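Local coordinates for protein Kinase A (Toxoplasma gondii, PDB 5J3U) that binds cAMP in two cyclic nucleotide-binding domains and, as a regulatory chain of the kinase, probably inhibits the catalytic subunit until cAMP arrives, at residues N23-D26 with E27-N31; D117-A121 with I122-A126; K204-Q207 with A208-F212. One frame throughout, in Å; residues are numbered along the deposited sequence.

Interaction 1 (N23-D26 with E27-N31)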
# COMPACT_ATOMS: atom_id res chain seq x y z
N ASN A 23 1.96 -6.11 4.41
CA ASN A 23 1.88 -4.97 5.31
C ASN A 23 1.24 -5.26 6.65
O ASN A 23 1.54 -4.59 7.59
CB ASN A 23 1.10 -3.84 4.57
CG ASN A 23 0.93 -2.59 5.38
OD1 ASN A 23 -0.13 -2.34 5.94
ND2 ASN A 23 1.98 -1.80 5.46
N SER A 24 0.37 -6.26 6.72
CA SER A 24 -0.31 -6.63 7.96
C SER A 24 0.50 -7.58 8.85
O SER A 24 0.07 -7.83 10.00
CB SER A 24 -1.66 -7.27 7.68
OG SER A 24 -1.54 -8.60 7.27
N LEU A 25 1.66 -8.06 8.40
CA LEU A 25 2.41 -9.00 9.22
C LEU A 25 3.00 -8.35 10.46
O LEU A 25 3.57 -7.24 10.38
CB LEU A 25 3.50 -9.71 8.41
CG LEU A 25 2.94 -10.61 7.30
CD1 LEU A 25 4.12 -11.18 6.51
CD2 LEU A 25 2.03 -11.75 7.76
N ASP A 26 2.91 -9.05 11.58
CA ASP A 26 3.73 -8.66 12.77
C ASP A 26 5.24 -8.82 12.50
O ASP A 26 5.64 -9.43 11.50
CB ASP A 26 3.26 -9.28 14.07
CG ASP A 26 3.53 -10.73 14.18
OD1 ASP A 26 4.56 -11.23 13.68
OD2 ASP A 26 2.67 -11.41 14.80
N GLU A 27 6.05 -8.18 13.34
CA GLU A 27 7.45 -7.99 13.02
C GLU A 27 8.21 -9.32 13.00
O GLU A 27 9.10 -9.52 12.13
CB GLU A 27 8.12 -6.96 13.91
CG GLU A 27 8.31 -7.42 15.32
CD GLU A 27 8.96 -6.39 16.21
OE1 GLU A 27 9.17 -5.25 15.77
OE2 GLU A 27 9.25 -6.76 17.35
N LYS A 28 7.78 -10.26 13.84
CA LYS A 28 8.41 -11.56 13.79
C LYS A 28 8.07 -12.37 12.55
O LYS A 28 8.96 -13.01 12.00
CB LYS A 28 8.17 -12.35 15.07
CG LYS A 28 8.89 -11.73 16.27
CD LYS A 28 9.16 -12.81 17.32
CE LYS A 28 9.74 -12.29 18.62
NZ LYS A 28 10.27 -13.45 19.46
N ASP A 29 6.82 -12.32 12.12
CA ASP A 29 6.37 -12.97 10.84
C ASP A 29 7.03 -12.37 9.64
O ASP A 29 7.44 -13.09 8.71
CB ASP A 29 4.88 -12.92 10.63
CG ASP A 29 4.13 -13.99 11.37
OD1 ASP A 29 4.74 -15.00 11.83
OD2 ASP A 29 2.90 -13.87 11.49
N LEU A 30 7.20 -11.05 9.67
CA LEU A 30 7.92 -10.40 8.62
C LEU A 30 9.41 -10.87 8.65
O LEU A 30 9.98 -11.17 7.59
CB LEU A 30 7.80 -8.88 8.70
CG LEU A 30 8.10 -8.12 7.40
CD1 LEU A 30 6.96 -8.28 6.42
CD2 LEU A 30 8.34 -6.65 7.66
N ASN A 31 9.99 -10.97 9.84
CA ASN A 31 11.36 -11.52 9.97
C ASN A 31 11.51 -12.96 9.41
O ASN A 31 12.50 -13.26 8.75
CB ASN A 31 11.87 -11.39 11.39
CG ASN A 31 13.30 -11.83 11.51
OD1 ASN A 31 13.59 -12.94 12.00
ND2 ASN A 31 14.20 -10.99 11.06
O HOH W 1 1.50 -11.65 11.40
O HOH W 2 5.12 -13.82 14.92
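Asp26 OD1 accepts a hydrogen bond from Asp29 N at 3.0 Å. This is the N-cap bond of helix 27-36. The N-H points almost straight at the oxygen, with an angle of 167° at the hydrogen. Asp26 CG sits between its own backbone N and carbonyl carbon (chi1 71°), which folds the carboxylate back over the first turn. The backbone carbonyl of Asp26 starts the regular helix bonding. Its O takes Leu30 N at 2.9 Å.

Two waters bridge the two aspartates. One accepts from Asp26 N at 3.0 Å and donates to Asp29 OD2 at 2.6 Å. The other donates to Asp26 OD1 at 2.9 Å and makes a weak bond to Asp29 OD1. The two carboxylates cross with their planes 28° apart, and Asp26 OD1 lies 3.8 Å from Asp29 OD2.

The apolar side is formed by Leu25 and Leu30. Their side chains cross at about a right angle and meet through their CD1 methyls at 4.1 Å. Leu30 also packs on Leu16 of helix 6-18, and Leu25 on Ala126 of helix 116-138. The Leu25 carbonyl is bonded by Arg17.

Two acidic groups at a helix N-terminus probably suit the positive end of the helix dipole. That end, with the bridging waters, would probably offset their mutual repulsion.

Interaction 2 (D117-A121 with I122-A126); sequences DTFNA and IVKDA
Phe119 O is gripped by two backbone donors, Lys124 N at 2.9 Å and Val123 N at 3.0 Å. They reach it from opposite faces of the carbonyl plane. Both bonds are bent. The preceding carbonyl keeps a regular bond, Ile122 N to Thr118 O at 3.0 Å.

The bond to Lys124 spans five residues, so the helix widens here into a pi-type turn. A kink follows, where Asp125 N and Ala126 N have no bond to the turn before. A water takes up Asp125 N and donates to Asn120 O at 2.6 Å. The short axes on the two sides of the junction differ in direction by 40°. All this lies in helix 116-138, which follows the last strand of the first cyclic nucleotide-binding barrel. Through Phe119 and Lys124 it meets helix 91-95, the short helix of the phosphate-binding cassette in this family.

Phe119 CG is anti to the backbone N (chi1 180°), which carries the ring along the helix beside the next turn. Lys124 CA lies over one face, and Lys124 CB is 3.7 Å from CE2. Val123 CB comes obliquely to CD1 at 3.6 Å. The ring also packs on Leu93 and Leu94.

Lys124 runs extended alongside Asn120, its CD 3.5 Å from Asn120 OD1, a buried oxygen with no polar partner in the model. The ammonium reaches on to the carbonyls of Leu93 and Leu94. Thr118 and Ile122 lie side by side, and Ile122 packs against Thr32 and Val33 of helix 27-36.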
# COMPACT_ATOMS: atom_id res chain seq x y z
N ASP A 117 5.64 -22.38 -0.38
CA ASP A 117 5.36 -23.00 0.92
C ASP A 117 5.41 -21.96 2.05
O ASP A 117 4.52 -21.92 2.92
CB ASP A 117 6.26 -24.21 1.20
CG ASP A 117 5.91 -25.44 0.32
OD1 ASP A 117 4.78 -25.54 -0.24
OD2 ASP A 117 6.80 -26.31 0.20
N THR A 118 6.40 -21.10 2.02
CA THR A 118 6.54 -20.08 3.07
C THR A 118 5.41 -19.05 2.93
O THR A 118 4.81 -18.66 3.92
CB THR A 118 7.92 -19.41 3.05
OG1 THR A 118 8.91 -20.45 3.22
CG2 THR A 118 8.07 -18.37 4.16
N PHE A 119 5.13 -18.66 1.71
CA PHE A 119 3.99 -17.78 1.46
C PHE A 119 2.68 -18.36 2.02
O PHE A 119 1.92 -17.67 2.74
CB PHE A 119 3.88 -17.47 -0.01
CG PHE A 119 2.72 -16.59 -0.33
CD1 PHE A 119 2.83 -15.21 -0.13
CD2 PHE A 119 1.54 -17.12 -0.80
CE1 PHE A 119 1.75 -14.36 -0.44
CE2 PHE A 119 0.45 -16.28 -1.09
CZ PHE A 119 0.58 -14.92 -0.91
N ASN A 120 2.42 -19.63 1.72
CA ASN A 120 1.24 -20.31 2.25
C ASN A 120 1.20 -20.39 3.72
O ASN A 120 0.16 -20.13 4.31
CB ASN A 120 1.06 -21.74 1.66
CG ASN A 120 0.57 -21.71 0.23
OD1 ASN A 120 0.16 -20.65 -0.28
ND2 ASN A 120 0.64 -22.84 -0.44
N ALA A 121 2.32 -20.71 4.35
CA ALA A 121 2.37 -20.85 5.81
C ALA A 121 2.22 -19.53 6.59
O ALA A 121 1.54 -19.49 7.60
CB ALA A 121 3.68 -21.52 6.20
N ILE A 122 2.87 -18.46 6.14
CA ILE A 122 3.04 -17.23 6.94
C ILE A 122 2.16 -16.07 6.45
O ILE A 122 1.67 -15.30 7.29
CB ILE A 122 4.49 -16.74 6.92
CG1 ILE A 122 5.46 -17.86 7.35
CG2 ILE A 122 4.67 -15.46 7.76
CD1 ILE A 122 5.33 -18.26 8.81
N VAL A 123 2.00 -15.94 5.13
CA VAL A 123 1.42 -14.75 4.51
C VAL A 123 -0.03 -14.84 4.01
O VAL A 123 -0.78 -13.91 4.17
CB VAL A 123 2.24 -14.27 3.31
CG1 VAL A 123 1.85 -12.83 2.94
CG2 VAL A 123 3.72 -14.30 3.61
N LYS A 124 -0.38 -15.96 3.39
CA LYS A 124 -1.55 -16.04 2.49
C LYS A 124 -2.87 -15.76 3.25
O LYS A 124 -3.64 -14.90 2.84
CB LYS A 124 -1.60 -17.39 1.80
CG LYS A 124 -2.77 -17.51 0.83
CD LYS A 124 -2.77 -18.83 0.07
CE LYS A 124 -4.06 -18.92 -0.73
NZ LYS A 124 -3.85 -19.81 -1.91
N ASP A 125 -3.08 -16.47 4.34
CA ASP A 125 -4.27 -16.27 5.19
C ASP A 125 -4.34 -14.86 5.77
O ASP A 125 -5.42 -14.25 5.71
CB ASP A 125 -4.35 -17.36 6.28
CG ASP A 125 -4.64 -18.77 5.70
OD1 ASP A 125 -5.00 -18.89 4.50
OD2 ASP A 125 -4.51 -19.79 6.43
N ALA A 126 -3.22 -14.35 6.29
CA ALA A 126 -3.19 -13.02 6.88
C ALA A 126 -3.56 -11.97 5.84
O ALA A 126 -4.32 -11.03 6.12
CB ALA A 126 -1.82 -12.71 7.44
O HOH W 3 -1.34 -18.46 5.69

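Interaction 3 (K204-Q207 with A208-F212); sequences KKYQ and AGDYF. With CMP (adenosine-3',5'-cyclic-monophosphate), chain B.
This is a local turn contact, where strand 201-206 turns into strand 211-212 beside bound cAMP in the second cyclic nucleotide-binding domain. Tyr206 and Phe212 form an aromatic pair, and Asp210 ties the turn together. A type II beta turn runs from Gln207 to Asp210, closed by Asp210 N to Gln207 O at 3.0 Å. Gly209 has a positive phi (98°), at which a side chain would press on the carbonyl before it.

Asp210 OD2 bonds back to Gln207 N at 2.8 Å. The bond is nearly straight (171°), but the donor meets the anti side of the oxygen, out of the carboxylate plane. A water also donates to OD2. The same oxygen lies at the in-plane edge of the Tyr206 ring.

The two strands belong to different sheets of the jelly-roll beta barrel, each at the outer edge of its sheet. The turn thus carries the chain from one sheet to the other. It also places two pocket residues, Tyr206 and Phe212, at the nucleotide.

The Tyr206 and Phe212 rings are near parallel (planes at 30°) but slid apart, with centroids 5.2 Å apart. Phe212 CD2 lies over one face of Tyr206, toward the rim. Lys204 CG lies over the opposite face. Tyr206 OH is 3.1 Å from cAMP C8, a close contact, and a water links this hydroxyl to Tyr211 O, 2.7 Å from each. Phe212 CA approaches the ribose O2' at 3.3 Å. Among the residues that hydrogen-bond the nucleotide are Glu214 and Arg223.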
# COMPACT_ATOMS: atom_id res chain seq x y z
N LYS A 204 -10.70 19.93 15.48
CA LYS A 204 -11.58 18.76 15.19
C LYS A 204 -11.10 17.60 15.99
O LYS A 204 -9.91 17.48 16.27
CB LYS A 204 -11.57 18.41 13.70
CG LYS A 204 -12.63 17.40 13.32
CD LYS A 204 -12.91 17.54 11.86
CE LYS A 204 -13.88 16.49 11.37
NZ LYS A 204 -15.28 16.93 11.60
N LYS A 205 -12.03 16.70 16.37
CA LYS A 205 -11.70 15.48 17.07
C LYS A 205 -12.15 14.36 16.15
O LYS A 205 -13.22 14.48 15.57
CB LYS A 205 -12.49 15.37 18.38
CG LYS A 205 -12.38 16.57 19.32
CD LYS A 205 -13.37 16.47 20.51
CE LYS A 205 -13.13 17.54 21.58
NZ LYS A 205 -11.83 17.37 22.30
N TYR A 206 -11.31 13.35 15.94
CA TYR A 206 -11.65 12.24 15.03
C TYR A 206 -11.92 11.00 15.84
O TYR A 206 -11.30 10.78 16.85
CB TYR A 206 -10.51 11.93 14.06
CG TYR A 206 -10.32 13.02 13.06
CD1 TYR A 206 -11.30 13.34 12.15
CD2 TYR A 206 -9.18 13.82 13.08
CE1 TYR A 206 -11.15 14.36 11.25
CE2 TYR A 206 -8.98 14.81 12.12
CZ TYR A 206 -9.96 15.09 11.24
OH TYR A 206 -9.83 16.11 10.34
N GLN A 207 -12.81 10.19 15.31
CA GLN A 207 -13.09 8.85 15.87
C GLN A 207 -13.09 7.84 14.72
O GLN A 207 -13.00 8.19 13.53
CB GLN A 207 -14.48 8.82 16.53
CG GLN A 207 -14.64 9.69 17.75
CD GLN A 207 -13.73 9.33 18.96
OE1 GLN A 207 -13.43 8.13 19.28
NE2 GLN A 207 -13.27 10.41 19.65
N ALA A 208 -13.28 6.58 15.08
CA ALA A 208 -13.27 5.50 14.08
C ALA A 208 -14.26 5.78 12.95
O ALA A 208 -15.42 6.14 13.18
CB ALA A 208 -13.54 4.15 14.74
N GLY A 209 -13.78 5.65 11.70
CA GLY A 209 -14.58 5.89 10.54
C GLY A 209 -14.41 7.27 9.92
O GLY A 209 -14.80 7.48 8.82
N ASP A 210 -13.81 8.19 10.65
CA ASP A 210 -13.55 9.54 10.08
C ASP A 210 -12.32 9.56 9.18
O ASP A 210 -11.40 8.77 9.38
CB ASP A 210 -13.30 10.51 11.20
CG ASP A 210 -14.54 10.84 12.00
OD1 ASP A 210 -15.65 10.71 11.45
OD2 ASP A 210 -14.42 11.19 13.19
N TYR A 211 -12.27 10.49 8.24
CA TYR A 211 -11.13 10.61 7.33
C TYR A 211 -10.45 11.96 7.52
O TYR A 211 -11.08 12.90 8.04
CB TYR A 211 -11.56 10.47 5.87
CG TYR A 211 -12.57 11.49 5.44
CD1 TYR A 211 -12.19 12.78 5.10
CD2 TYR A 211 -13.94 11.16 5.44
CE1 TYR A 211 -13.15 13.73 4.77
CE2 TYR A 211 -14.91 12.12 5.12
CZ TYR A 211 -14.51 13.38 4.79
OH TYR A 211 -15.52 14.30 4.47
N PHE A 212 -9.20 12.04 7.10
CA PHE A 212 -8.48 13.32 7.08
C PHE A 212 -7.33 13.22 6.08
O PHE A 212 -6.97 12.12 5.65
CB PHE A 212 -7.98 13.69 8.49
CG PHE A 212 -7.06 12.70 9.12
CD1 PHE A 212 -5.67 12.75 8.88
CD2 PHE A 212 -7.52 11.69 9.96
CE1 PHE A 212 -4.78 11.90 9.48
CE2 PHE A 212 -6.62 10.80 10.56
CZ PHE A 212 -5.26 10.87 10.32
P CMP B . -4.70 18.11 4.90
O1P CMP B . -4.25 17.19 3.84
O2P CMP B . -4.52 19.62 4.68
O5' CMP B . -3.94 17.69 6.25
C5' CMP B . -4.42 18.26 7.48
C4' CMP B . -5.86 17.77 7.59
O4' CMP B . -6.59 18.24 8.73
C3' CMP B . -6.70 18.33 6.46
O3' CMP B . -6.25 17.76 5.22
C2' CMP B . -8.11 18.01 6.88
O2' CMP B . -8.44 16.61 6.62
C1' CMP B . -7.96 18.11 8.40
N9 CMP B . -8.64 19.24 8.95
C8 CMP B . -9.41 19.16 10.05
N7 CMP B . -9.90 20.42 10.38
C5 CMP B . -9.38 21.30 9.50
C6 CMP B . -9.48 22.77 9.25
N6 CMP B . -10.24 23.58 10.06
N1 CMP B . -8.79 23.24 8.20
C2 CMP B . -8.00 22.50 7.37
N3 CMP B . -7.88 21.14 7.55
C4 CMP B . -8.55 20.52 8.54
O HOH W 4 -15.88 12.57 14.99
O HOH W 5 -11.43 15.60 8.22
O HOH W 6 -13.03 5.78 17.76

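How the interactions relate
Interactions 1 and 2 touch. Leu25 CD2 packs on Ile122 O at 3.6 Å, and Asp29 O lies near Ile122 CG2, so the loop before helix 27-36, and the helix start itself, rest on helix 116-138. Interaction 3 lies far off in the second cyclic nucleotide-binding domain, its centre about 33 Å from that of interaction 2. Each has a buried pair: Leu25 and Leu30, Phe119 and Val123, Tyr206 and Phe212. Asp26 and Gln207 are exposed at the surface. An aspartate accepts from a backbone N-H in interactions 1 and 3; in interaction 2 a backbone carbonyl takes two donors instead. Only interaction 3 touches cAMP; the side chain of Phe119 is about 10 Å from the nearest cAMP.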